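Local coordinates for deferrochelatase (Vibrio cholerae, PDB 5DE0), which binds heme b and probably acts as a DyP-type peroxidase, using hydrogen peroxide to oxidise its substrates, at residues 73-78 with 288-293; 139-144 with 179-184; 265-270 with 276-281. One frame throughout, in Å; residues are numbered along the deposited sequence.

Contact 1: 73-78 with 288-293; sequences ASPPEL and YFFAPS
P75 lies over one face of the F290 phenyl ring. Its CG, the foremost atom of the pyrrolidine, sits 3.6 Å from the ring centroid and 21° off the ring normal, a CH-pi contact displaced toward the rim on which CG of F290 lies, 3.4 Å from CG of P75. CB of P75 follows on the CD2 side, 3.9 Å from CD2 of F290. Beside this pair L78 divides its two methyls: CD2 rests 4.1 Å from CB of F290, while CD1 reaches the backbone of strand 288-291, 3.8 Å from C of F289. With CG anti to the backbone N (chi1 -179°), L78 extends its fork toward the strand although the bond leaving its CA runs across it. F290, likewise anti (chi1 -176°), projects its ring from the strand to meet the proline.

A type I turn, closed by a 3.2 Å bond from L78 N to P75 O, keeps P75 and L78 side by side. W67 packs against both of them, linking the loop to helix 64-67. The F290 ring also meets Y173 edge-to-face, and the hydroxyl of that tyrosine is hydrogen-bonded to E77 N in the turn. F290 is joined by its backbone to F62, so the contact lies where edge strands 57-62 and 281-291 of the two ferredoxin-like halves come together.

Across the two segments the attraction is mainly dispersive, the CH-pi contact included. The meeting is thus buried and apolar, while the turn's own bond and the hydroxyl of Y173 hold the loop in place.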
loop_
_atom_site.group_PDB
_atom_site.type_symbol
_atom_site.label_atom_id
_atom_site.label_comp_id
_atom_site.label_asym_id
_atom_site.label_seq_id
_atom_site.Cartn_x
_atom_site.Cartn_y
_atom_site.Cartn_z
ATOM N N ALA B 73 -8.495 -33.812 12.989
ATOM C CA ALA B 73 -9.148 -34.161 11.730
ATOM C C ALA B 73 -9.542 -32.908 10.950
ATOM O O ALA B 73 -9.851 -31.873 11.536
ATOM C CB ALA B 73 -10.371 -35.026 11.988
ATOM N N SER B 74 -9.522 -33.010 9.627
ATOM C CA SER B 74 -9.856 -31.881 8.776
ATOM C C SER B 74 -11.363 -31.662 8.738
ATOM O O SER B 74 -12.134 -32.604 8.924
ATOM C CB SER B 74 -9.318 -32.092 7.361
ATOM O OG SER B 74 -10.176 -32.934 6.615
ATOM N N PRO B 75 -11.785 -30.403 8.511
ATOM C CA PRO B 75 -13.201 -30.071 8.318
ATOM C C PRO B 75 -13.802 -30.877 7.175
ATOM O O PRO B 75 -13.138 -31.063 6.152
ATOM C CB PRO B 75 -13.172 -28.575 7.976
ATOM C CG PRO B 75 -11.899 -28.082 8.584
ATOM C CD PRO B 75 -10.931 -29.203 8.435
ATOM N N PRO B 76 -15.042 -31.357 7.354
ATOM C CA PRO B 76 -15.732 -32.237 6.401
ATOM C C PRO B 76 -15.752 -31.707 4.967
ATOM O O PRO B 76 -15.605 -32.487 4.023
ATOM C CB PRO B 76 -17.159 -32.307 6.963
ATOM C CG PRO B 76 -17.002 -32.079 8.424
ATOM C CD PRO B 76 -15.868 -31.074 8.541
ATOM N N GLU B 77 -15.921 -30.397 4.809
ATOM C CA GLU B 77 -16.100 -29.802 3.487
ATOM C C GLU B 77 -14.830 -29.157 2.932
ATOM O O GLU B 77 -14.821 -28.663 1.803
ATOM C CB GLU B 77 -17.221 -28.760 3.529
ATOM C CG GLU B 77 -18.510 -29.251 4.165
ATOM C CD GLU B 77 -19.614 -28.216 4.098
ATOM O OE1 GLU B 77 -19.744 -27.552 3.050
ATOM O OE2 GLU B 77 -20.344 -28.058 5.098
ATOM N N LEU B 78 -13.759 -29.153 3.720
ATOM C CA LEU B 78 -12.510 -28.525 3.296
ATOM C C LEU B 78 -11.856 -29.294 2.149
ATOM O O LEU B 78 -11.507 -30.465 2.294
ATOM C CB LEU B 78 -11.537 -28.409 4.473
ATOM C CG LEU B 78 -10.190 -27.741 4.177
ATOM C CD1 LEU B 78 -10.384 -26.338 3.618
ATOM C CD2 LEU B 78 -9.325 -27.700 5.428
ATOM N N TYR B 288 -8.948 -22.103 -1.011
ATOM C CA TYR B 288 -9.888 -22.404 0.061
ATOM C C TYR B 288 -9.135 -22.607 1.370
ATOM O O TYR B 288 -8.027 -23.143 1.383
ATOM C CB TYR B 288 -10.711 -23.655 -0.263
ATOM C CG TYR B 288 -11.854 -23.436 -1.232
ATOM C CD1 TYR B 288 -12.592 -22.260 -1.216
ATOM C CD2 TYR B 288 -12.199 -24.412 -2.157
ATOM C CE1 TYR B 288 -13.641 -22.063 -2.098
ATOM C CE2 TYR B 288 -13.243 -24.223 -3.043
ATOM C CZ TYR B 288 -13.961 -23.049 -3.009
ATOM O OH TYR B 288 -15.001 -22.860 -3.892
ATOM N N PHE B 289 -9.743 -22.178 2.470
ATOM C CA PHE B 289 -9.170 -22.373 3.792
ATOM C C PHE B 289 -10.249 -22.736 4.802
ATOM O O PHE B 289 -11.441 -22.689 4.501
ATOM C CB PHE B 289 -8.449 -21.112 4.272
ATOM C CG PHE B 289 -7.343 -20.651 3.368
ATOM C CD1 PHE B 289 -7.590 -19.721 2.372
ATOM C CD2 PHE B 289 -6.051 -21.128 3.527
ATOM C CE1 PHE B 289 -6.571 -19.286 1.543
ATOM C CE2 PHE B 289 -5.031 -20.697 2.702
ATOM C CZ PHE B 289 -5.292 -19.776 1.709
ATOM N N PHE B 290 -9.819 -23.100 6.003
ATOM C CA PHE B 290 -10.721 -23.155 7.140
ATOM C C PHE B 290 -10.092 -22.423 8.318
ATOM O O PHE B 290 -9.006 -22.779 8.779
ATOM C CB PHE B 290 -11.053 -24.594 7.526
ATOM C CG PHE B 290 -12.059 -24.702 8.634
ATOM C CD1 PHE B 290 -11.655 -24.817 9.955
ATOM C CD2 PHE B 290 -13.412 -24.691 8.352
ATOM C CE1 PHE B 290 -12.586 -24.920 10.974
ATOM C CE2 PHE B 290 -14.347 -24.793 9.362
ATOM C CZ PHE B 290 -13.934 -24.909 10.675
ATOM N N ALA B 291 -10.776 -21.391 8.793
ATOM C CA ALA B 291 -10.322 -20.659 9.963
ATOM C C ALA B 291 -10.970 -21.252 11.202
ATOM O O ALA B 291 -12.163 -21.067 11.432
ATOM C CB ALA B 291 -10.646 -19.182 9.837
ATOM N N PRO B 292 -10.180 -21.971 12.012
ATOM C CA PRO B 292 -10.743 -22.623 13.197
ATOM C C PRO B 292 -11.097 -21.612 14.281
ATOM O O PRO B 292 -10.734 -20.440 14.169
ATOM C CB PRO B 292 -9.612 -23.546 13.658
ATOM C CG PRO B 292 -8.374 -22.852 13.211
ATOM C CD PRO B 292 -8.722 -22.169 11.914
ATOM N N SER B 293 -11.807 -22.061 15.309
ATOM C CA SER B 293 -12.065 -21.238 16.482
ATOM C C SER B 293 -10.748 -20.892 17.172
ATOM O O SER B 293 -9.706 -21.472 16.860
ATOM C CB SER B 293 -13.004 -21.960 17.447
ATOM O OG SER B 293 -12.494 -23.240 17.772
#

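Contact 2: 139-144 with 179-184; sequences ARDMTG and FVHNLP. With HEM (protoporphyrin IX containing Fe), chain F.
D141 and H181 reach toward one another from opposite directions to form a His-carboxylate hydrogen bond, built on an Asx turn at the heme edge. Segment 139-144 ends at G144, first residue of the GXXDG motif of DyP peroxidases. H181 NE2 donates to the syn lone pair of D141 OD2 at 3.1 Å, but the bond is bent, 136° at the hydrogen, and the carboxylate and imidazole planes stand 52° apart. D141 is placed for this by its extended first torsion, CG anti to the backbone N (chi1 -177°). T143 N supplies a second bond to OD2, 2.9 Å long and arriving from above the carboxylate plane. On the other side of the imidazole, ND1 pairs with the hydroxyl of T281, so both ring nitrogens are engaged and the ring's rotation is fixed.

Van der Waals contacts adjoin this pair. The CD2 methyl of L183 lies 3.7 Å from the carbonyl O of M142, and M142 also packs on F111 of the second subunit, bringing the dimer interface close to the pocket. F179 turns a ring face to the heme methyl CMC. The heme vinyl carbon CBC lies beside the bonded pair itself, 3.2 Å from H181 NE2 and 3.4 Å from D141 OD2.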
loop_
_atom_site.group_PDB
_atom_site.type_symbol
_atom_site.label_atom_id
_atom_site.label_comp_id
_atom_site.label_asym_id
_atom_site.label_seq_id
_atom_site.Cartn_x
_atom_site.Cartn_y
_atom_site.Cartn_z
ATOM N N ALA B 139 -17.091 3.078 0.797
ATOM C CA ALA B 139 -17.165 1.621 0.675
ATOM C C ALA B 139 -17.423 1.180 -0.760
ATOM O O ALA B 139 -18.271 0.327 -1.012
ATOM C CB ALA B 139 -18.241 1.063 1.601
ATOM N N ARG B 140 -16.688 1.765 -1.699
ATOM C CA ARG B 140 -16.872 1.447 -3.107
ATOM C C ARG B 140 -15.732 0.599 -3.650
ATOM O O ARG B 140 -14.590 0.712 -3.209
ATOM C CB ARG B 140 -16.997 2.728 -3.938
ATOM C CG ARG B 140 -17.947 3.763 -3.359
ATOM C CD ARG B 140 -18.294 4.828 -4.388
ATOM N NE ARG B 140 -19.415 4.428 -5.233
ATOM C CZ ARG B 140 -20.680 4.774 -5.012
ATOM N NH1 ARG B 140 -20.992 5.535 -3.971
ATOM N NH2 ARG B 140 -21.635 4.363 -5.834
ATOM N N ASP B 141 -16.059 -0.263 -4.604
ATOM C CA ASP B 141 -15.049 -0.940 -5.400
ATOM C C ASP B 141 -14.514 0.078 -6.400
ATOM O O ASP B 141 -15.156 1.100 -6.645
ATOM C CB ASP B 141 -15.643 -2.167 -6.103
ATOM C CG ASP B 141 -14.614 -2.949 -6.895
ATOM O OD1 ASP B 141 -13.885 -3.759 -6.288
ATOM O OD2 ASP B 141 -14.537 -2.761 -8.126
ATOM N N MET B 142 -13.345 -0.186 -6.975
ATOM C CA MET B 142 -12.756 0.730 -7.951
ATOM C C MET B 142 -13.567 0.774 -9.243
ATOM O O MET B 142 -13.270 1.544 -10.155
ATOM C CB MET B 142 -11.314 0.331 -8.250
ATOM C CG MET B 142 -10.380 0.546 -7.075
ATOM S SD MET B 142 -8.734 -0.113 -7.366
ATOM C CE MET B 142 -7.893 0.450 -5.887
ATOM N N THR B 143 -14.595 -0.062 -9.304
ATOM C CA THR B 143 -15.511 -0.094 -10.431
ATOM C C THR B 143 -16.540 1.031 -10.299
ATOM O O THR B 143 -17.288 1.319 -11.232
ATOM C CB THR B 143 -16.221 -1.458 -10.519
ATOM O OG1 THR B 143 -16.794 -1.627 -11.818
ATOM C CG2 THR B 143 -17.302 -1.572 -9.458
ATOM N N GLY B 144 -16.564 1.664 -9.130
ATOM C CA GLY B 144 -17.457 2.779 -8.875
ATOM C C GLY B 144 -18.733 2.366 -8.167
ATOM O O GLY B 144 -19.525 3.212 -7.752
ATOM N N PHE B 179 -8.394 -10.168 -7.513
ATOM C CA PHE B 179 -8.827 -9.763 -8.842
ATOM C C PHE B 179 -8.046 -8.562 -9.363
ATOM O O PHE B 179 -7.745 -7.629 -8.617
ATOM C CB PHE B 179 -10.324 -9.451 -8.839
ATOM C CG PHE B 179 -11.190 -10.670 -8.895
ATOM C CD1 PHE B 179 -11.632 -11.276 -7.732
ATOM C CD2 PHE B 179 -11.558 -11.215 -10.114
ATOM C CE1 PHE B 179 -12.426 -12.401 -7.786
ATOM C CE2 PHE B 179 -12.351 -12.339 -10.173
ATOM C CZ PHE B 179 -12.787 -12.934 -9.010
ATOM N N VAL B 180 -7.714 -8.601 -10.649
ATOM C CA VAL B 180 -7.063 -7.480 -11.313
ATOM C C VAL B 180 -8.038 -6.848 -12.301
ATOM O O VAL B 180 -8.563 -7.526 -13.187
ATOM C CB VAL B 180 -5.783 -7.912 -12.047
ATOM C CG1 VAL B 180 -5.110 -6.710 -12.695
ATOM C CG2 VAL B 180 -4.831 -8.606 -11.087
ATOM N N HIS B 181 -8.279 -5.550 -12.143
ATOM C CA HIS B 181 -9.301 -4.857 -12.919
ATOM C C HIS B 181 -8.773 -4.260 -14.222
ATOM O O HIS B 181 -7.627 -3.825 -14.304
ATOM C CB HIS B 181 -9.941 -3.749 -12.077
ATOM C CG HIS B 181 -10.847 -4.254 -10.999
ATOM N ND1 HIS B 181 -11.040 -5.597 -10.757
ATOM C CD2 HIS B 181 -11.616 -3.595 -10.099
ATOM C CE1 HIS B 181 -11.887 -5.744 -9.755
ATOM N NE2 HIS B 181 -12.251 -4.545 -9.337
ATOM N N ASN B 182 -9.632 -4.252 -15.236
ATOM C CA ASN B 182 -9.372 -3.531 -16.475
ATOM C C ASN B 182 -10.244 -2.281 -16.504
ATOM O O ASN B 182 -11.298 -2.262 -17.140
ATOM C CB ASN B 182 -9.651 -4.415 -17.694
ATOM C CG ASN B 182 -9.160 -3.800 -18.996
ATOM O OD1 ASN B 182 -8.965 -2.587 -19.096
ATOM N ND2 ASN B 182 -8.962 -4.640 -20.006
ATOM N N LEU B 183 -9.803 -1.243 -15.803
ATOM C CA LEU B 183 -10.585 -0.017 -15.661
ATOM C C LEU B 183 -10.896 0.724 -16.974
ATOM O O LEU B 183 -12.011 1.221 -17.133
ATOM C CB LEU B 183 -9.882 0.936 -14.691
ATOM C CG LEU B 183 -9.822 0.464 -13.237
ATOM C CD1 LEU B 183 -9.263 1.553 -12.340
ATOM C CD2 LEU B 183 -11.196 0.025 -12.755
ATOM N N PRO B 184 -9.926 0.817 -17.912
ATOM C CA PRO B 184 -10.280 1.497 -19.167
ATOM C C PRO B 184 -11.412 0.817 -19.939
ATOM O O PRO B 184 -12.298 1.504 -20.447
ATOM C CB PRO B 184 -8.976 1.445 -19.971
ATOM C CG PRO B 184 -7.910 1.383 -18.938
ATOM C CD PRO B 184 -8.478 0.539 -17.839
HETATM C CHA HEM F . -22.672 -8.595 -4.330
HETATM C CHB HEM F . -20.360 -12.841 -3.937
HETATM C CHC HEM F . -16.736 -11.173 -6.720
HETATM C CHD HEM F . -18.629 -6.722 -6.368
HETATM C C1A HEM F . -22.366 -9.892 -3.982
HETATM C C2A HEM F . -23.180 -10.777 -3.173
HETATM C C3A HEM F . -22.540 -11.947 -3.064
HETATM C C4A HEM F . -21.299 -11.845 -3.801
HETATM C CMA HEM F . -23.021 -13.196 -2.294
HETATM C CAA HEM F . -24.549 -10.422 -2.552
HETATM C CBA HEM F . -25.649 -11.075 -3.387
HETATM C CGA HEM F . -26.999 -10.615 -2.908
HETATM O O1A HEM F . -27.407 -9.482 -3.268
HETATM O O2A HEM F . -27.663 -11.387 -2.172
HETATM C C1B HEM F . -19.231 -12.785 -4.721
HETATM C C2B HEM F . -18.399 -13.913 -5.075
HETATM C C3B HEM F . -17.396 -13.474 -5.835
HETATM C C4B HEM F . -17.551 -12.034 -6.006
HETATM C CMB HEM F . -18.621 -15.379 -4.639
HETATM C CAB HEM F . -16.303 -14.409 -6.399
HETATM C CBB HEM F . -15.274 -13.954 -7.113
HETATM C C1C HEM F . -16.906 -9.810 -6.845
HETATM C C2C HEM F . -16.010 -8.886 -7.518
HETATM C C3C HEM F . -16.541 -7.652 -7.414
HETATM C C4C HEM F . -17.786 -7.767 -6.681
HETATM C CMC HEM F . -14.691 -9.310 -8.206
HETATM C CAC HEM F . -16.028 -6.289 -7.944
HETATM C CBC HEM F . -14.956 -6.128 -8.726
HETATM C C1D HEM F . -19.925 -6.816 -5.907
HETATM C C2D HEM F . -20.912 -5.763 -5.974
HETATM C C3D HEM F . -22.178 -6.346 -5.334
HETATM C C4D HEM F . -21.827 -7.695 -4.946
HETATM C CMD HEM F . -20.738 -4.346 -6.563
HETATM C CAD HEM F . -23.537 -5.641 -5.153
HETATM C CBD HEM F . -23.567 -4.859 -3.845
HETATM C CGD HEM F . -23.467 -5.805 -2.677
HETATM O O1D HEM F . -22.345 -5.967 -2.133
HETATM O O2D HEM F . -24.507 -6.395 -2.286
HETATM N NA HEM F . -21.225 -10.578 -4.348
HETATM N NB HEM F . -18.686 -11.656 -5.307
HETATM N NC HEM F . -17.977 -9.090 -6.350
HETATM N ND HEM F . -20.501 -7.927 -5.300
HETATM FE FE HEM F . -19.642 -9.812 -5.403
#

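Contact 3: 265-270 with 276-281; sequences SMYGVT and QLLRFT. With HEM (protoporphyrin IX containing Fe), chain F.
L278 places its CD1 methyl over the centre of the Y267 ring, a CH-pi contact, and packs on M266 as well. CD1 stands 3.8 Å from the ring centroid and only 11° off the normal, with the two side chains crossing at about a right angle. Leaving its backbone with CG anti to the carbonyl carbon (chi1 -64°), L278 carries both methyls across to the end of helix 257-266.

Plain van der Waals contacts fill in around it. CD1 of L278 also touches M266 O at 3.6 Å, next to the point where the chain leaves the helix. The other methyl, CD2, touches both residues, 4.0 Å from Y267 OH and 4.2 Å from M266 CE.

Hydrogen bonds act within segment 276-281. Its 3-10 turn is tied by R279 N to Q276 O and by F280 N to L277 O, and R279 NH1 donates to Q276 OE1 at 2.8 Å, nearly in line with the amide carbonyl.

Heme contacts come from M266 and from L277, the residue before L278, both on the same side of the porphyrin. M266 SD approaches the vinyl carbon CAB at 3.5 Å, and a bend at the thioether (chi3 56°) brings its CE to 3.6 Å from vinyl carbon CBB. L277 CD2 rests 3.5 Å from pyrrole carbon C3C. Both side chains also pack on H216. M266 and L277 supply part of the apolar lining on one side of the heme pocket, in the C-terminal ferredoxin-like half of this DyP-type fold.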
loop_
_atom_site.group_PDB
_atom_site.type_symbol
_atom_site.label_atom_id
_atom_site.label_comp_id
_atom_site.label_asym_id
_atom_site.label_seq_id
_atom_site.Cartn_x
_atom_site.Cartn_y
_atom_site.Cartn_z
ATOM N N SER B 265 -21.445 -20.929 -10.766
ATOM C CA SER B 265 -22.440 -20.104 -11.441
ATOM C C SER B 265 -21.770 -18.958 -12.191
ATOM O O SER B 265 -22.192 -18.586 -13.286
ATOM C CB SER B 265 -23.454 -19.558 -10.434
ATOM O OG SER B 265 -24.386 -18.695 -11.060
ATOM N N MET B 266 -20.715 -18.407 -11.599
ATOM C CA MET B 266 -20.003 -17.276 -12.187
ATOM C C MET B 266 -19.160 -17.682 -13.388
ATOM O O MET B 266 -19.071 -16.948 -14.370
ATOM C CB MET B 266 -19.108 -16.603 -11.142
ATOM C CG MET B 266 -19.848 -15.734 -10.140
ATOM S SD MET B 266 -18.739 -15.052 -8.897
ATOM C CE MET B 266 -17.544 -14.214 -9.936
ATOM N N TYR B 267 -18.545 -18.858 -13.307
ATOM C CA TYR B 267 -17.586 -19.277 -14.322
ATOM C C TYR B 267 -18.168 -20.276 -15.322
ATOM O O TYR B 267 -17.432 -21.027 -15.961
ATOM C CB TYR B 267 -16.339 -19.858 -13.650
ATOM C CG TYR B 267 -15.426 -18.795 -13.076
ATOM C CD1 TYR B 267 -14.358 -18.299 -13.816
ATOM C CD2 TYR B 267 -15.638 -18.277 -11.804
ATOM C CE1 TYR B 267 -13.523 -17.324 -13.303
ATOM C CE2 TYR B 267 -14.805 -17.298 -11.283
ATOM C CZ TYR B 267 -13.750 -16.826 -12.038
ATOM O OH TYR B 267 -12.919 -15.857 -11.528
ATOM N N GLY B 268 -19.490 -20.272 -15.453
ATOM C CA GLY B 268 -20.162 -21.013 -16.507
ATOM C C GLY B 268 -20.230 -22.523 -16.363
ATOM O O GLY B 268 -20.442 -23.228 -17.349
ATOM N N VAL B 269 -20.059 -23.024 -15.145
ATOM C CA VAL B 269 -20.158 -24.460 -14.899
ATOM C C VAL B 269 -21.618 -24.882 -14.745
ATOM O O VAL B 269 -22.021 -25.950 -15.210
ATOM C CB VAL B 269 -19.369 -24.875 -13.642
ATOM C CG1 VAL B 269 -19.580 -26.353 -13.337
ATOM C CG2 VAL B 269 -17.891 -24.571 -13.821
ATOM N N THR B 270 -22.409 -24.026 -14.107
ATOM C CA THR B 270 -23.807 -24.336 -13.826
ATOM C C THR B 270 -24.705 -24.154 -15.052
ATOM O O THR B 270 -25.352 -25.099 -15.502
ATOM C CB THR B 270 -24.351 -23.462 -12.680
ATOM O OG1 THR B 270 -23.445 -23.508 -11.569
ATOM C CG2 THR B 270 -25.722 -23.952 -12.239
ATOM N N GLN B 276 -20.898 -11.399 -16.287
ATOM C CA GLN B 276 -20.600 -10.221 -17.093
ATOM C C GLN B 276 -19.488 -9.385 -16.461
ATOM O O GLN B 276 -18.728 -8.720 -17.166
ATOM C CB GLN B 276 -21.856 -9.367 -17.281
ATOM C CG GLN B 276 -22.938 -10.022 -18.126
ATOM C CD GLN B 276 -22.553 -10.131 -19.589
ATOM O OE1 GLN B 276 -22.057 -9.176 -20.184
ATOM N NE2 GLN B 276 -22.778 -11.302 -20.175
ATOM N N LEU B 277 -19.400 -9.421 -15.134
ATOM C CA LEU B 277 -18.363 -8.686 -14.414
ATOM C C LEU B 277 -16.971 -9.198 -14.769
ATOM O O LEU B 277 -16.004 -8.435 -14.780
ATOM C CB LEU B 277 -18.587 -8.782 -12.902
ATOM C CG LEU B 277 -17.518 -8.173 -11.988
ATOM C CD1 LEU B 277 -17.357 -6.680 -12.244
ATOM C CD2 LEU B 277 -17.849 -8.434 -10.529
ATOM N N LEU B 278 -16.880 -10.490 -15.077
ATOM C CA LEU B 278 -15.601 -11.125 -15.381
ATOM C C LEU B 278 -15.057 -10.714 -16.747
ATOM O O LEU B 278 -13.991 -11.170 -17.161
ATOM C CB LEU B 278 -15.738 -12.645 -15.306
ATOM C CG LEU B 278 -16.070 -13.185 -13.914
ATOM C CD1 LEU B 278 -16.244 -14.696 -13.933
ATOM C CD2 LEU B 278 -14.998 -12.779 -12.909
ATOM N N ARG B 279 -15.792 -9.854 -17.445
ATOM C CA ARG B 279 -15.317 -9.276 -18.697
ATOM C C ARG B 279 -14.320 -8.159 -18.422
ATOM O O ARG B 279 -13.535 -7.783 -19.291
ATOM C CB ARG B 279 -16.485 -8.734 -19.525
ATOM C CG ARG B 279 -17.378 -9.795 -20.133
ATOM C CD ARG B 279 -18.647 -9.165 -20.678
ATOM N NE ARG B 279 -18.362 -8.054 -21.581
ATOM C CZ ARG B 279 -19.252 -7.132 -21.937
ATOM N NH1 ARG B 279 -20.488 -7.180 -21.459
ATOM N NH2 ARG B 279 -18.904 -6.157 -22.764
ATOM N N PHE B 280 -14.358 -7.636 -17.201
ATOM C CA PHE B 280 -13.590 -6.448 -16.855
ATOM C C PHE B 280 -12.663 -6.679 -15.665
ATOM O O PHE B 280 -12.018 -5.749 -15.183
ATOM C CB PHE B 280 -14.539 -5.283 -16.568
ATOM C CG PHE B 280 -15.558 -5.056 -17.647
ATOM C CD1 PHE B 280 -15.253 -4.284 -18.754
ATOM C CD2 PHE B 280 -16.819 -5.622 -17.556
ATOM C CE1 PHE B 280 -16.185 -4.075 -19.749
ATOM C CE2 PHE B 280 -17.760 -5.414 -18.549
ATOM C CZ PHE B 280 -17.442 -4.640 -19.648
ATOM N N THR B 281 -12.604 -7.920 -15.193
ATOM C CA THR B 281 -11.688 -8.281 -14.120
ATOM C C THR B 281 -11.296 -9.749 -14.230
ATOM O O THR B 281 -12.030 -10.557 -14.797
ATOM C CB THR B 281 -12.296 -8.012 -12.726
ATOM O OG1 THR B 281 -11.306 -8.237 -11.715
ATOM C CG2 THR B 281 -13.494 -8.915 -12.472
HETATM C CHA HEM F . -22.672 -8.595 -4.330
HETATM C CHB HEM F . -20.360 -12.841 -3.937
HETATM C CHC HEM F . -16.736 -11.173 -6.720
HETATM C CHD HEM F . -18.629 -6.722 -6.368
HETATM C C1A HEM F . -22.366 -9.892 -3.982
HETATM C C2A HEM F . -23.180 -10.777 -3.173
HETATM C C3A HEM F . -22.540 -11.947 -3.064
HETATM C C4A HEM F . -21.299 -11.845 -3.801
HETATM C CMA HEM F . -23.021 -13.196 -2.294
HETATM C CAA HEM F . -24.549 -10.422 -2.552
HETATM C CBA HEM F . -25.649 -11.075 -3.387
HETATM C CGA HEM F . -26.999 -10.615 -2.908
HETATM O O1A HEM F . -27.407 -9.482 -3.268
HETATM O O2A HEM F . -27.663 -11.387 -2.172
HETATM C C1B HEM F . -19.231 -12.785 -4.721
HETATM C C2B HEM F . -18.399 -13.913 -5.075
HETATM C C3B HEM F . -17.396 -13.474 -5.835
HETATM C C4B HEM F . -17.551 -12.034 -6.006
HETATM C CMB HEM F . -18.621 -15.379 -4.639
HETATM C CAB HEM F . -16.303 -14.409 -6.399
HETATM C CBB HEM F . -15.274 -13.954 -7.113
HETATM C C1C HEM F . -16.906 -9.810 -6.845
HETATM C C2C HEM F . -16.010 -8.886 -7.518
HETATM C C3C HEM F . -16.541 -7.652 -7.414
HETATM C C4C HEM F . -17.786 -7.767 -6.681
HETATM C CMC HEM F . -14.691 -9.310 -8.206
HETATM C CAC HEM F . -16.028 -6.289 -7.944
HETATM C CBC HEM F . -14.956 -6.128 -8.726
HETATM C C1D HEM F . -19.925 -6.816 -5.907
HETATM C C2D HEM F . -20.912 -5.763 -5.974
HETATM C C3D HEM F . -22.178 -6.346 -5.334
HETATM C C4D HEM F . -21.827 -7.695 -4.946
HETATM C CMD HEM F . -20.738 -4.346 -6.563
HETATM C CAD HEM F . -23.537 -5.641 -5.153
HETATM C CBD HEM F . -23.567 -4.859 -3.845
HETATM C CGD HEM F . -23.467 -5.805 -2.677
HETATM O O1D HEM F . -22.345 -5.967 -2.133
HETATM O O2D HEM F . -24.507 -6.395 -2.286
HETATM N NA HEM F . -21.225 -10.578 -4.348
HETATM N NB HEM F . -18.686 -11.656 -5.307
HETATM N NC HEM F . -17.977 -9.090 -6.350
HETATM N ND HEM F . -20.501 -7.927 -5.300
HETATM FE FE HEM F . -19.642 -9.812 -5.403
#

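In the fold
From the N terminus, the chain lays down strands 18-26 and 57-62 and helix 64-67, then passes through 73-78, whose partner 288-293 arrives more than 200 residues later; 98-104 and 125-134 complete the N-terminal sheet in between. Contact 1 thus closes a very long loop and ties the N-terminal half to edge strand 281-291 of the C-terminal sheet. Both other contacts fall within that loop and follow in series without crossing. Contact 2 joins the stretch after strand 125-134 to the end of strand 172-181; contact 3 closes a short turn between helix 257-266 and strand 281-291. The latter two touch, through N182 and F280, and both border the heme, whereas contact 1 lies away from it.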